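Local coordinates for formate dehydrogenase (Staphylococcus aureus, PDB 6TTB), which probably catalyses the NAD-dependent oxidation of formate to carbon dioxide, as a member of the D-2-hydroxyacid dehydrogenase family, at residues D88-A93 and A98-E103; K34-F39 and D81-D86; E103-A108 and H132-V137; L111-T116 and K341-R346. All blocks are in the same frame, centred on the assembly; numbering follows the deposited sequence.

Interaction 1 (D88-A93 and A98-E103); sequences DVIISA and AYMTRE
Ser92 meets Ala98, and Ile90 meets Met100, with no ring face or ring edge at either touching point. Within the two segments the one ring is that of Tyr99, which starts off away from the strand, and its OH bonds to Gln305 O. The polar link is a weak hydrogen bond. Ala98 N donates to Ser92 OG over 3.2 Å, and the bond is fairly straight, with an angle of 162° at the hydrogen. The serine torsion sets this up: with chi1 at 72°, OG lies between the backbone N and the carbonyl carbon. Beside the bond, Ala98 CB rests 4.0 Å from Ser92 CB. The apolar link is a single touch. Ile90 CG2 faces Met100 CG at 4.2 Å, so the methionine touches by the middle of its chain. All four touching residues are buried. Beyond them, Thr101 N-caps helix 102-106 through OG1, which accepts from Arg104 N. The Ser92 side chain is about 13 Å from bound NAD. The contact ties the end of strand 89-92 to the connection that leads into helix 102-106. This is the strand-to-helix connection of a beta-alpha-beta unit, strand 89-92, helix 102-106 and strand 113-116, in a flavodoxin-like parallel sheet.

Interaction 2 (K34-F39 and D81-D86); sequences KIVALF and DKHLPD
Lys34 carries this contact, reaching from the start of strand 34-38 toward Asp86 and His83. Its CB points to the loop and is 4.2 Å from Asp86 O. CG lies anti to the backbone N (chi1 170°), which sends the chain out from the strand. A bend at chi2 sets the course of CD, which passes the backbone of Asp86, 3.7 Å from Asp86 O. CE comes to the edge of the His83 ring, near its plane, on the ND1 side. The two side chains run roughly at right angles. A bend at chi4 turns the tip to Asp86, where NZ forms a salt bridge with Asp86 OD2 at 3.2 Å. NZ also lies 3.3 Å from His83 ND1, but the angle is too poor for a hydrogen bond. Further along the strand, Val36 CG1 approaches His83 CB at 4.4 Å, a light van der Waals touch. Within the loop, Asp86 N donates to His83 O over 2.9 Å, which keeps the two partners of Lys34 close together. Lys34 N bonds to Asp88 OD1, just beyond the loop. His83 also packs on Ile71 of strand 69-73. The loop thus lies against strand 34-38, which runs between strands 69-73 and 89-92 in the parallel sheet.

Interaction 3 (E103-A108 and H132-V137); sequences ERIEKA and HNIGVV
Ile105 and His132 make a CH-pi contact. Ile105 CG2 lies over one face of the imidazole, 3.7 Å from the ring centroid and 16° off the ring normal. It is displaced toward the CG and ND1 side, with His132 CG at 3.6 Å. The histidine has its CG anti to the carbonyl carbon (chi1 -74°), and this carries the ring out to the helix.

The apolar packing uses the same methyl. Ile105 CG2 also touches Ile134 CD1 at 3.8 Å, and Ile105 CG1 is 4.0 Å from that atom. The tip of Ile134 therefore comes against both branches of Ile105. Both isoleucines are buried, and both also pack on Ala129 of helix 126-131.

Glu106 adds a van der Waals contact at the exposed margin. Its CG is 3.4 Å from His132 NE2 and approaches the ring obliquely. The carboxylate plane is turned 49° from the ring plane. Glu106 OE2 stays 4.3 Å from His132 NE2, near but not paired. It has a long, weak ion pair with Arg102 NH2.

No hydrogen bond crosses the contact. His132 ND1 bonds to Ala128 O, which ties the ring back to the helix before it. Within 103-108, Ala108 N donates to Ile105 O over 2.7 Å. Asn133, with positive phi, closes helix 126-131 in a Schellman motif.

Helix 102-106 thus packs on the turn between helix 126-131 and strand 135-138. The two helices belong to successive beta-alpha-beta units of the flavodoxin-like domain, and they meet on one face of the parallel sheet, near strand 135-138.

Interaction 4 (L111-T116 and K341-R346); sequences LKLAIT and KDILER
Helix 330-348 packs on a flavodoxin-like parallel sheet here, with Ile343 and Leu344 set against Leu113 and Ile115 of strand 113-116. In this family the C-terminal helix returns from the NAD-binding domain to cover the sheet of the first domain. The short strand and helix segments are nearly antiparallel, at 163°, with their axes 10.3 Å apart at closest approach. Contact is entirely apolar and buried.

Ile343 CG2 does most of the touching on the helix side. It lies 3.6 Å from Ile115 CD1 and 4.1 Å from Ile115 CG1, and the two isoleucines pass in opposite directions. The same methyl reaches Leu113 CD2 at 4.2 Å, so it touches both residues of the strand that point to the helix. Ile115 CG1 is anti to the carbonyl carbon (chi1 -50°), which brings CD1 up to the helix. Leu344 lies beside Ile115 CD1, but its modelled approach is too short to trust.

Around this patch, Leu344 also packs on Leu59 and Leu63 of helix 59-64. Ile343 reaches Val137 on the neighbouring strand, and Ile115 packs on Ile91.

On the helix itself a salt bridge spans one turn. Arg346 NE donates to Asp342 OD2 over 2.8 Å, meeting the oxygen on its syn side, 19° out of the carboxylate plane.

From the N terminus, interaction 2 comes first. It closes the loop from strand 34-38, through strand 69-73, to the residues just before strand 89-92. Interaction 1 follows in series with a very short loop, from strand 89-92 to the start of helix 102-106. Interaction 3 opens at Glu103, which it shares with interaction 1, and closes after helix 126-131. Interaction 4 opens within that span and closes only at helix 330-348, so interactions 3 and 4 cross. Backbone bonds of the parallel sheet join interaction 1 to interactions 2 and 4, and interaction 4 to interaction 3. Interaction 4 has a segment on the distant helix 330-348.

Interaction 1 (D88-A93 and A98-E103)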
loop_
_atom_site.group_PDB
_atom_site.type_symbol
_atom_site.label_atom_id
_atom_site.label_comp_id
_atom_site.label_asym_id
_atom_site.label_seq_id
_atom_site.Cartn_x
_atom_site.Cartn_y
_atom_site.Cartn_z
ATOM N N ASP A 88 19.480 -31.851 19.475
ATOM C CA ASP A 88 19.424 -32.765 18.330
ATOM C C ASP A 88 18.922 -32.008 17.095
ATOM O O ASP A 88 19.270 -32.331 15.958
ATOM C CB ASP A 88 18.434 -33.888 18.596
ATOM C CG ASP A 88 19.005 -35.005 19.433
ATOM O OD1 ASP A 88 18.937 -34.914 20.704
ATOM O OD2 ASP A 88 19.467 -35.961 18.830
ATOM N N VAL A 89 18.080 -31.006 17.338
ATOM C CA VAL A 89 17.401 -30.279 16.280
ATOM C C VAL A 89 17.173 -28.858 16.768
ATOM O O VAL A 89 16.655 -28.640 17.880
ATOM C CB VAL A 89 16.042 -30.922 15.916
ATOM C CG1 VAL A 89 15.281 -30.029 14.960
ATOM C CG2 VAL A 89 16.172 -32.344 15.362
ATOM N N ILE A 90 17.563 -27.889 15.943
ATOM C CA ILE A 90 17.290 -26.509 16.280
ATOM C C ILE A 90 16.170 -25.998 15.356
ATOM O O ILE A 90 16.014 -26.467 14.193
ATOM C CB ILE A 90 18.559 -25.673 16.142
ATOM C CG1 ILE A 90 18.334 -24.217 16.558
ATOM C CG2 ILE A 90 19.143 -25.793 14.718
ATOM C CD1 ILE A 90 18.288 -24.009 18.070
ATOM N N ILE A 91 15.381 -25.047 15.896
ATOM C CA ILE A 91 14.263 -24.517 15.149
ATOM C C ILE A 91 14.154 -23.012 15.366
ATOM O O ILE A 91 14.164 -22.549 16.503
ATOM C CB ILE A 91 12.970 -25.251 15.534
ATOM C CG1 ILE A 91 13.039 -26.746 15.147
ATOM C CG2 ILE A 91 11.834 -24.591 14.825
ATOM C CD1 ILE A 91 11.836 -27.618 15.647
ATOM N N SER A 92 14.006 -22.262 14.278
ATOM C CA SER A 92 13.682 -20.839 14.399
ATOM C C SER A 92 13.090 -20.310 13.092
ATOM O O SER A 92 13.108 -21.012 12.082
ATOM C CB SER A 92 14.886 -20.019 14.780
ATOM O OG SER A 92 15.760 -19.941 13.681
ATOM N N ALA A 93 12.598 -19.052 13.136
ATOM C CA ALA A 93 12.016 -18.386 11.987
ATOM C C ALA A 93 12.958 -17.298 11.501
ATOM O O ALA A 93 13.695 -16.697 12.283
ATOM C CB ALA A 93 10.708 -17.807 12.387
ATOM N N ALA A 98 17.659 -17.864 15.243
ATOM C CA ALA A 98 18.777 -18.395 15.980
ATOM C C ALA A 98 19.902 -18.666 14.989
ATOM O O ALA A 98 19.788 -19.590 14.163
ATOM C CB ALA A 98 18.337 -19.651 16.678
ATOM N N TYR A 99 20.947 -17.805 15.031
ATOM C CA TYR A 99 22.069 -17.915 14.112
ATOM C C TYR A 99 22.872 -19.177 14.402
ATOM O O TYR A 99 23.306 -19.409 15.532
ATOM C CB TYR A 99 22.923 -16.662 14.132
ATOM C CG TYR A 99 22.325 -15.527 13.335
ATOM C CD1 TYR A 99 22.332 -15.530 11.924
ATOM C CD2 TYR A 99 21.709 -14.452 13.985
ATOM C CE1 TYR A 99 21.728 -14.501 11.199
ATOM C CE2 TYR A 99 21.151 -13.389 13.272
ATOM C CZ TYR A 99 21.144 -13.417 11.877
ATOM O OH TYR A 99 20.565 -12.363 11.201
ATOM N N MET A 100 23.040 -20.002 13.353
ATOM C CA MET A 100 23.874 -21.182 13.445
ATOM C C MET A 100 25.189 -20.938 12.694
ATOM O O MET A 100 25.353 -21.342 11.554
ATOM C CB MET A 100 23.134 -22.382 12.898
ATOM C CG MET A 100 21.982 -22.825 13.830
ATOM S SD MET A 100 22.394 -22.953 15.668
ATOM C CE MET A 100 23.687 -24.188 15.647
ATOM N N THR A 101 26.099 -20.208 13.350
ATOM C CA THR A 101 27.426 -19.943 12.847
ATOM C C THR A 101 28.253 -21.237 12.895
ATOM O O THR A 101 27.900 -22.207 13.556
ATOM C CB THR A 101 28.093 -18.851 13.687
ATOM O OG1 THR A 101 28.201 -19.358 15.023
ATOM C CG2 THR A 101 27.337 -17.542 13.700
ATOM N N ARG A 102 29.356 -21.259 12.161
ATOM C CA ARG A 102 30.295 -22.342 12.311
ATOM C C ARG A 102 30.623 -22.489 13.778
ATOM O O ARG A 102 30.645 -23.578 14.283
ATOM C CB ARG A 102 31.586 -21.993 11.584
ATOM C CG ARG A 102 32.567 -23.142 11.464
ATOM C CD ARG A 102 33.602 -22.533 10.564
ATOM N NE ARG A 102 33.249 -22.706 9.160
ATOM C CZ ARG A 102 33.318 -23.874 8.527
ATOM N NH1 ARG A 102 33.084 -23.962 7.220
ATOM N NH2 ARG A 102 33.696 -24.941 9.204
ATOM N N GLU A 103 30.919 -21.368 14.441
ATOM C CA GLU A 103 31.340 -21.380 15.840
ATOM C C GLU A 103 30.358 -22.249 16.603
ATOM O O GLU A 103 30.741 -23.280 17.135
ATOM C CB GLU A 103 31.481 -19.957 16.417
#

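Interaction 2 (K34-F39 and D81-D86)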
loop_
_atom_site.group_PDB
_atom_site.type_symbol
_atom_site.label_atom_id
_atom_site.label_comp_id
_atom_site.label_asym_id
_atom_site.label_seq_id
_atom_site.Cartn_x
_atom_site.Cartn_y
_atom_site.Cartn_z
ATOM N N LYS A 34 16.294 -34.254 21.568
ATOM C CA LYS A 34 16.053 -32.978 22.236
ATOM C C LYS A 34 15.979 -31.884 21.189
ATOM O O LYS A 34 16.854 -31.788 20.344
ATOM C CB LYS A 34 17.104 -32.702 23.294
ATOM C CG LYS A 34 17.106 -31.315 23.901
ATOM C CD LYS A 34 18.519 -30.846 24.065
ATOM C CE LYS A 34 18.674 -29.787 25.119
ATOM N NZ LYS A 34 19.402 -30.319 26.281
ATOM N N ILE A 35 14.868 -31.149 21.205
ATOM C CA ILE A 35 14.489 -30.179 20.192
ATOM C C ILE A 35 14.496 -28.805 20.830
ATOM O O ILE A 35 13.743 -28.555 21.758
ATOM C CB ILE A 35 13.059 -30.444 19.638
ATOM C CG1 ILE A 35 12.962 -31.673 18.722
ATOM C CG2 ILE A 35 12.604 -29.204 18.880
ATOM C CD1 ILE A 35 13.636 -32.893 19.241
ATOM N N VAL A 36 15.251 -27.896 20.248
ATOM C CA VAL A 36 15.348 -26.557 20.809
ATOM C C VAL A 36 14.701 -25.582 19.843
ATOM O O VAL A 36 14.914 -25.675 18.594
ATOM C CB VAL A 36 16.797 -26.147 21.078
ATOM C CG1 VAL A 36 16.885 -25.184 22.203
ATOM C CG2 VAL A 36 17.659 -27.322 21.374
ATOM N N ALA A 37 13.912 -24.648 20.410
ATOM C CA ALA A 37 13.246 -23.681 19.556
ATOM C C ALA A 37 13.517 -22.263 20.056
ATOM O O ALA A 37 13.602 -22.045 21.292
ATOM C CB ALA A 37 11.782 -23.998 19.478
ATOM N N LEU A 38 13.736 -21.330 19.095
ATOM C CA LEU A 38 13.729 -19.936 19.423
ATOM C C LEU A 38 12.631 -19.211 18.661
ATOM O O LEU A 38 12.561 -19.198 17.423
ATOM C CB LEU A 38 15.080 -19.285 19.190
ATOM C CG LEU A 38 15.062 -17.783 19.499
ATOM C CD1 LEU A 38 15.129 -17.527 21.028
ATOM C CD2 LEU A 38 16.170 -17.046 18.762
ATOM N N PHE A 39 11.798 -18.546 19.437
ATOM C CA PHE A 39 10.623 -17.911 18.932
ATOM C C PHE A 39 10.489 -16.551 19.586
ATOM O O PHE A 39 10.972 -16.334 20.696
ATOM C CB PHE A 39 9.457 -18.772 19.305
ATOM C CG PHE A 39 9.396 -20.053 18.538
ATOM C CD1 PHE A 39 9.701 -20.092 17.202
ATOM C CD2 PHE A 39 8.839 -21.182 19.108
ATOM C CE1 PHE A 39 9.462 -21.235 16.456
ATOM C CE2 PHE A 39 8.662 -22.347 18.375
ATOM C CZ PHE A 39 8.957 -22.363 17.051
ATOM N N ASP A 81 23.682 -21.202 24.209
ATOM C CA ASP A 81 24.955 -21.885 24.379
ATOM C C ASP A 81 24.799 -23.152 25.245
ATOM O O ASP A 81 25.452 -24.151 24.987
ATOM C CB ASP A 81 26.059 -20.910 24.803
ATOM N N LYS A 82 23.918 -23.120 26.266
ATOM C CA LYS A 82 23.846 -24.239 27.202
ATOM C C LYS A 82 22.989 -25.369 26.611
ATOM O O LYS A 82 22.527 -26.233 27.311
ATOM C CB LYS A 82 23.278 -23.758 28.544
ATOM N N HIS A 83 22.764 -25.378 25.303
ATOM C CA HIS A 83 21.961 -26.449 24.730
ATOM C C HIS A 83 22.705 -27.051 23.541
ATOM O O HIS A 83 22.469 -28.206 23.115
ATOM C CB HIS A 83 20.557 -25.939 24.414
ATOM C CG HIS A 83 19.680 -25.849 25.623
ATOM N ND1 HIS A 83 19.158 -26.992 26.254
ATOM C CD2 HIS A 83 19.227 -24.783 26.338
ATOM C CE1 HIS A 83 18.449 -26.629 27.310
ATOM N NE2 HIS A 83 18.480 -25.275 27.385
ATOM N N LEU A 84 23.667 -26.278 23.068
ATOM C CA LEU A 84 24.497 -26.665 21.970
ATOM C C LEU A 84 25.072 -28.084 22.184
ATOM O O LEU A 84 25.278 -28.832 21.202
ATOM C CB LEU A 84 25.585 -25.608 21.974
ATOM C CG LEU A 84 25.597 -24.658 20.786
ATOM C CD1 LEU A 84 24.269 -24.659 20.030
ATOM C CD2 LEU A 84 26.018 -23.287 21.204
ATOM N N PRO A 85 25.524 -28.451 23.438
ATOM C CA PRO A 85 26.125 -29.770 23.688
ATOM C C PRO A 85 25.226 -30.941 23.375
ATOM O O PRO A 85 25.718 -32.073 23.276
ATOM C CB PRO A 85 26.435 -29.773 25.187
ATOM C CG PRO A 85 26.708 -28.315 25.464
ATOM C CD PRO A 85 25.713 -27.549 24.598
ATOM N N ASP A 86 23.905 -30.687 23.254
ATOM C CA ASP A 86 22.979 -31.808 23.268
ATOM C C ASP A 86 21.764 -31.576 22.376
ATOM O O ASP A 86 21.090 -32.516 21.995
ATOM C CB ASP A 86 22.670 -32.307 24.677
ATOM C CG ASP A 86 22.534 -31.196 25.708
ATOM O OD1 ASP A 86 22.617 -30.009 25.296
ATOM O OD2 ASP A 86 22.279 -31.522 26.913
#

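Interaction 3 (E103-A108 and H132-V137)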
loop_
_atom_site.group_PDB
_atom_site.type_symbol
_atom_site.label_atom_id
_atom_site.label_comp_id
_atom_site.label_asym_id
_atom_site.label_seq_id
_atom_site.Cartn_x
_atom_site.Cartn_y
_atom_site.Cartn_z
ATOM N N GLU A 103 30.919 -21.368 14.441
ATOM C CA GLU A 103 31.340 -21.380 15.840
ATOM C C GLU A 103 30.358 -22.249 16.603
ATOM O O GLU A 103 30.741 -23.280 17.135
ATOM C CB GLU A 103 31.481 -19.957 16.417
ATOM N N ARG A 104 29.056 -21.932 16.478
ATOM C CA ARG A 104 28.028 -22.638 17.239
ATOM C C ARG A 104 27.861 -24.103 16.781
ATOM O O ARG A 104 27.505 -24.955 17.570
ATOM C CB ARG A 104 26.710 -21.886 17.158
ATOM C CG ARG A 104 26.246 -21.271 18.460
ATOM C CD ARG A 104 25.353 -20.168 17.966
ATOM N NE ARG A 104 24.625 -19.496 19.008
ATOM C CZ ARG A 104 24.711 -18.190 19.235
ATOM N NH1 ARG A 104 25.512 -17.471 18.481
ATOM N NH2 ARG A 104 24.052 -17.630 20.249
ATOM N N ILE A 105 28.076 -24.386 15.498
ATOM C CA ILE A 105 27.789 -25.702 14.952
ATOM C C ILE A 105 28.784 -26.698 15.517
ATOM O O ILE A 105 28.399 -27.809 15.898
ATOM C CB ILE A 105 27.860 -25.682 13.418
ATOM C CG1 ILE A 105 26.501 -25.316 12.788
ATOM C CG2 ILE A 105 28.407 -27.023 12.887
ATOM C CD1 ILE A 105 26.616 -24.895 11.340
ATOM N N GLU A 106 30.051 -26.256 15.584
ATOM C CA GLU A 106 31.163 -27.063 16.036
ATOM C C GLU A 106 30.962 -27.502 17.468
ATOM O O GLU A 106 31.349 -28.602 17.800
ATOM C CB GLU A 106 32.467 -26.330 15.815
ATOM C CG GLU A 106 32.990 -26.641 14.441
ATOM C CD GLU A 106 33.943 -25.605 13.911
ATOM O OE1 GLU A 106 34.322 -24.690 14.748
ATOM O OE2 GLU A 106 34.346 -25.713 12.644
ATOM N N LYS A 107 30.312 -26.647 18.264
ATOM C CA LYS A 107 29.880 -26.911 19.636
ATOM C C LYS A 107 28.687 -27.883 19.720
ATOM O O LYS A 107 28.325 -28.297 20.818
ATOM C CB LYS A 107 29.456 -25.604 20.316
ATOM C CG LYS A 107 30.345 -25.122 21.458
ATOM C CD LYS A 107 31.336 -24.017 21.068
ATOM C CE LYS A 107 31.539 -22.935 22.123
ATOM N NZ LYS A 107 30.491 -21.873 22.066
ATOM N N ALA A 108 28.044 -28.211 18.586
ATOM C CA ALA A 108 26.814 -29.004 18.657
ATOM C C ALA A 108 27.012 -30.388 18.018
ATOM O O ALA A 108 26.438 -30.723 16.982
ATOM C CB ALA A 108 25.666 -28.265 18.043
ATOM N N HIS A 132 29.477 -30.820 8.624
ATOM C CA HIS A 132 29.169 -31.570 9.841
ATOM C C HIS A 132 27.980 -32.491 9.589
ATOM O O HIS A 132 27.468 -33.122 10.503
ATOM C CB HIS A 132 28.847 -30.579 10.981
ATOM C CG HIS A 132 30.064 -29.906 11.495
ATOM N ND1 HIS A 132 30.736 -28.953 10.763
ATOM C CD2 HIS A 132 30.833 -30.161 12.579
ATOM C CE1 HIS A 132 31.822 -28.591 11.409
ATOM N NE2 HIS A 132 31.892 -29.297 12.545
ATOM N N ASN A 133 27.450 -32.433 8.376
ATOM C CA ASN A 133 26.396 -33.337 7.984
ATOM C C ASN A 133 25.113 -33.111 8.820
ATOM O O ASN A 133 24.385 -34.045 9.123
ATOM C CB ASN A 133 26.946 -34.754 7.794
ATOM C CG ASN A 133 26.022 -35.577 6.950
ATOM O OD1 ASN A 133 25.896 -36.742 7.166
ATOM N ND2 ASN A 133 25.243 -34.946 6.103
ATOM N N ILE A 134 24.833 -31.847 9.115
ATOM C CA ILE A 134 23.541 -31.352 9.575
ATOM C C ILE A 134 22.660 -31.050 8.354
ATOM O O ILE A 134 23.116 -30.434 7.414
ATOM C CB ILE A 134 23.808 -30.055 10.348
ATOM C CG1 ILE A 134 24.484 -30.281 11.683
ATOM C CG2 ILE A 134 22.581 -29.155 10.477
ATOM C CD1 ILE A 134 25.344 -29.110 12.030
ATOM N N GLY A 135 21.371 -31.425 8.421
ATOM C CA GLY A 135 20.410 -31.120 7.377
ATOM C C GLY A 135 19.740 -29.788 7.656
ATOM O O GLY A 135 19.550 -29.430 8.814
ATOM N N VAL A 136 19.336 -29.101 6.604
ATOM C CA VAL A 136 18.707 -27.799 6.736
ATOM C C VAL A 136 17.474 -27.737 5.835
ATOM O O VAL A 136 17.570 -27.935 4.597
ATOM C CB VAL A 136 19.694 -26.695 6.350
ATOM C CG1 VAL A 136 19.015 -25.359 6.215
ATOM C CG2 VAL A 136 20.865 -26.636 7.338
ATOM N N VAL A 137 16.321 -27.416 6.443
ATOM C CA VAL A 137 15.071 -27.491 5.720
ATOM C C VAL A 137 14.221 -26.345 6.178
ATOM O O VAL A 137 14.133 -26.091 7.369
ATOM C CB VAL A 137 14.327 -28.819 5.944
ATOM C CG1 VAL A 137 15.242 -29.976 5.688
ATOM C CG2 VAL A 137 13.801 -28.897 7.352
#

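Interaction 4 (L111-T116 and K341-R346)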
loop_
_atom_site.group_PDB
_atom_site.type_symbol
_atom_site.label_atom_id
_atom_site.label_comp_id
_atom_site.label_asym_id
_atom_site.label_seq_id
_atom_site.Cartn_x
_atom_site.Cartn_y
_atom_site.Cartn_z
ATOM N N LEU A 111 23.739 -32.344 16.703
ATOM C CA LEU A 111 22.739 -31.606 15.973
ATOM C C LEU A 111 22.649 -32.180 14.550
ATOM O O LEU A 111 23.637 -32.499 13.924
ATOM C CB LEU A 111 23.193 -30.157 15.971
ATOM C CG LEU A 111 22.555 -29.292 14.910
ATOM C CD1 LEU A 111 21.110 -29.021 15.265
ATOM C CD2 LEU A 111 23.324 -28.013 14.770
ATOM N N LYS A 112 21.456 -32.370 14.074
ATOM C CA LYS A 112 21.296 -33.192 12.912
ATOM C C LYS A 112 20.411 -32.435 11.951
ATOM O O LYS A 112 20.557 -32.567 10.726
ATOM C CB LYS A 112 20.722 -34.547 13.328
ATOM C CG LYS A 112 21.627 -35.420 14.215
ATOM C CD LYS A 112 20.964 -36.779 14.576
ATOM C CE LYS A 112 20.175 -36.805 15.895
ATOM N NZ LYS A 112 21.091 -36.791 17.070
ATOM N N LEU A 113 19.572 -31.540 12.522
ATOM C CA LEU A 113 18.510 -30.907 11.729
ATOM C C LEU A 113 18.266 -29.480 12.203
ATOM O O LEU A 113 17.975 -29.208 13.385
ATOM C CB LEU A 113 17.229 -31.763 11.747
ATOM C CG LEU A 113 16.154 -31.367 10.724
ATOM C CD1 LEU A 113 16.713 -31.121 9.349
ATOM C CD2 LEU A 113 14.942 -32.367 10.679
ATOM N N ALA A 114 18.454 -28.564 11.267
ATOM C CA ALA A 114 18.111 -27.177 11.513
ATOM C C ALA A 114 16.876 -26.823 10.695
ATOM O O ALA A 114 16.918 -26.744 9.464
ATOM C CB ALA A 114 19.277 -26.297 11.156
ATOM N N ILE A 115 15.758 -26.653 11.387
ATOM C CA ILE A 115 14.527 -26.331 10.680
ATOM C C ILE A 115 14.343 -24.824 10.729
ATOM O O ILE A 115 14.454 -24.229 11.815
ATOM C CB ILE A 115 13.344 -27.034 11.348
ATOM C CG1 ILE A 115 13.596 -28.523 11.582
ATOM C CG2 ILE A 115 12.068 -26.787 10.573
ATOM C CD1 ILE A 115 12.442 -29.118 12.282
ATOM N N THR A 116 14.057 -24.244 9.567
ATOM C CA THR A 116 13.636 -22.871 9.458
ATOM C C THR A 116 12.093 -22.798 9.524
ATOM O O THR A 116 11.397 -23.039 8.533
ATOM C CB THR A 116 14.104 -22.286 8.114
ATOM O OG1 THR A 116 15.533 -22.341 7.892
ATOM C CG2 THR A 116 13.574 -20.901 7.880
ATOM N N LYS A 341 5.744 -29.367 11.623
ATOM C CA LYS A 341 5.220 -30.585 12.225
ATOM C C LYS A 341 5.480 -31.750 11.287
ATOM O O LYS A 341 6.038 -32.755 11.707
ATOM C CB LYS A 341 3.738 -30.472 12.632
ATOM C CG LYS A 341 3.435 -29.637 13.870
ATOM C CD LYS A 341 2.264 -30.166 14.667
ATOM C CE LYS A 341 1.190 -29.116 14.946
ATOM N NZ LYS A 341 1.152 -28.665 16.369
ATOM N N ASP A 342 5.100 -31.588 10.022
ATOM C CA ASP A 342 5.288 -32.666 9.049
ATOM C C ASP A 342 6.771 -33.066 8.950
ATOM O O ASP A 342 7.131 -34.266 8.929
ATOM C CB ASP A 342 4.683 -32.342 7.685
ATOM C CG ASP A 342 4.702 -33.550 6.771
ATOM O OD1 ASP A 342 3.789 -34.465 6.938
ATOM O OD2 ASP A 342 5.641 -33.618 5.900
ATOM N N ILE A 343 7.639 -32.061 8.889
ATOM C CA ILE A 343 9.071 -32.306 8.804
ATOM C C ILE A 343 9.497 -33.215 9.951
ATOM O O ILE A 343 10.061 -34.282 9.709
ATOM C CB ILE A 343 9.820 -30.964 8.819
ATOM C CG1 ILE A 343 9.980 -30.399 7.403
ATOM C CG2 ILE A 343 11.137 -31.064 9.561
ATOM C CD1 ILE A 343 9.877 -28.880 7.339
ATOM N N LEU A 344 9.266 -32.746 11.196
ATOM C CA LEU A 344 9.659 -33.469 12.402
ATOM C C LEU A 344 9.132 -34.911 12.368
ATOM O O LEU A 344 9.782 -35.821 12.865
ATOM C CB LEU A 344 9.113 -32.743 13.613
ATOM C CG LEU A 344 9.636 -31.333 13.839
ATOM C CD1 LEU A 344 8.995 -30.731 15.080
ATOM C CD2 LEU A 344 11.129 -31.319 13.994
ATOM N N GLU A 345 7.938 -35.110 11.801
ATOM C CA GLU A 345 7.353 -36.435 11.680
ATOM C C GLU A 345 8.256 -37.296 10.761
ATOM O O GLU A 345 8.894 -38.265 11.212
ATOM C CB GLU A 345 5.888 -36.289 11.249
ATOM C CG GLU A 345 5.014 -37.446 11.649
ATOM C CD GLU A 345 4.973 -37.709 13.138
ATOM O OE1 GLU A 345 4.131 -37.105 13.792
ATOM O OE2 GLU A 345 5.811 -38.507 13.644
ATOM N N ARG A 346 8.416 -36.860 9.504
ATOM C CA ARG A 346 9.314 -37.554 8.591
ATOM C C ARG A 346 10.706 -37.755 9.227
ATOM O O ARG A 346 11.247 -38.852 9.234
ATOM C CB ARG A 346 9.433 -36.779 7.283
ATOM C CG ARG A 346 8.100 -36.473 6.640
ATOM C CD ARG A 346 8.314 -36.115 5.186
ATOM N NE ARG A 346 7.073 -35.583 4.608
ATOM C CZ ARG A 346 6.736 -35.716 3.333
ATOM N NH1 ARG A 346 7.579 -36.278 2.472
ATOM N NH2 ARG A 346 5.607 -35.211 2.902
#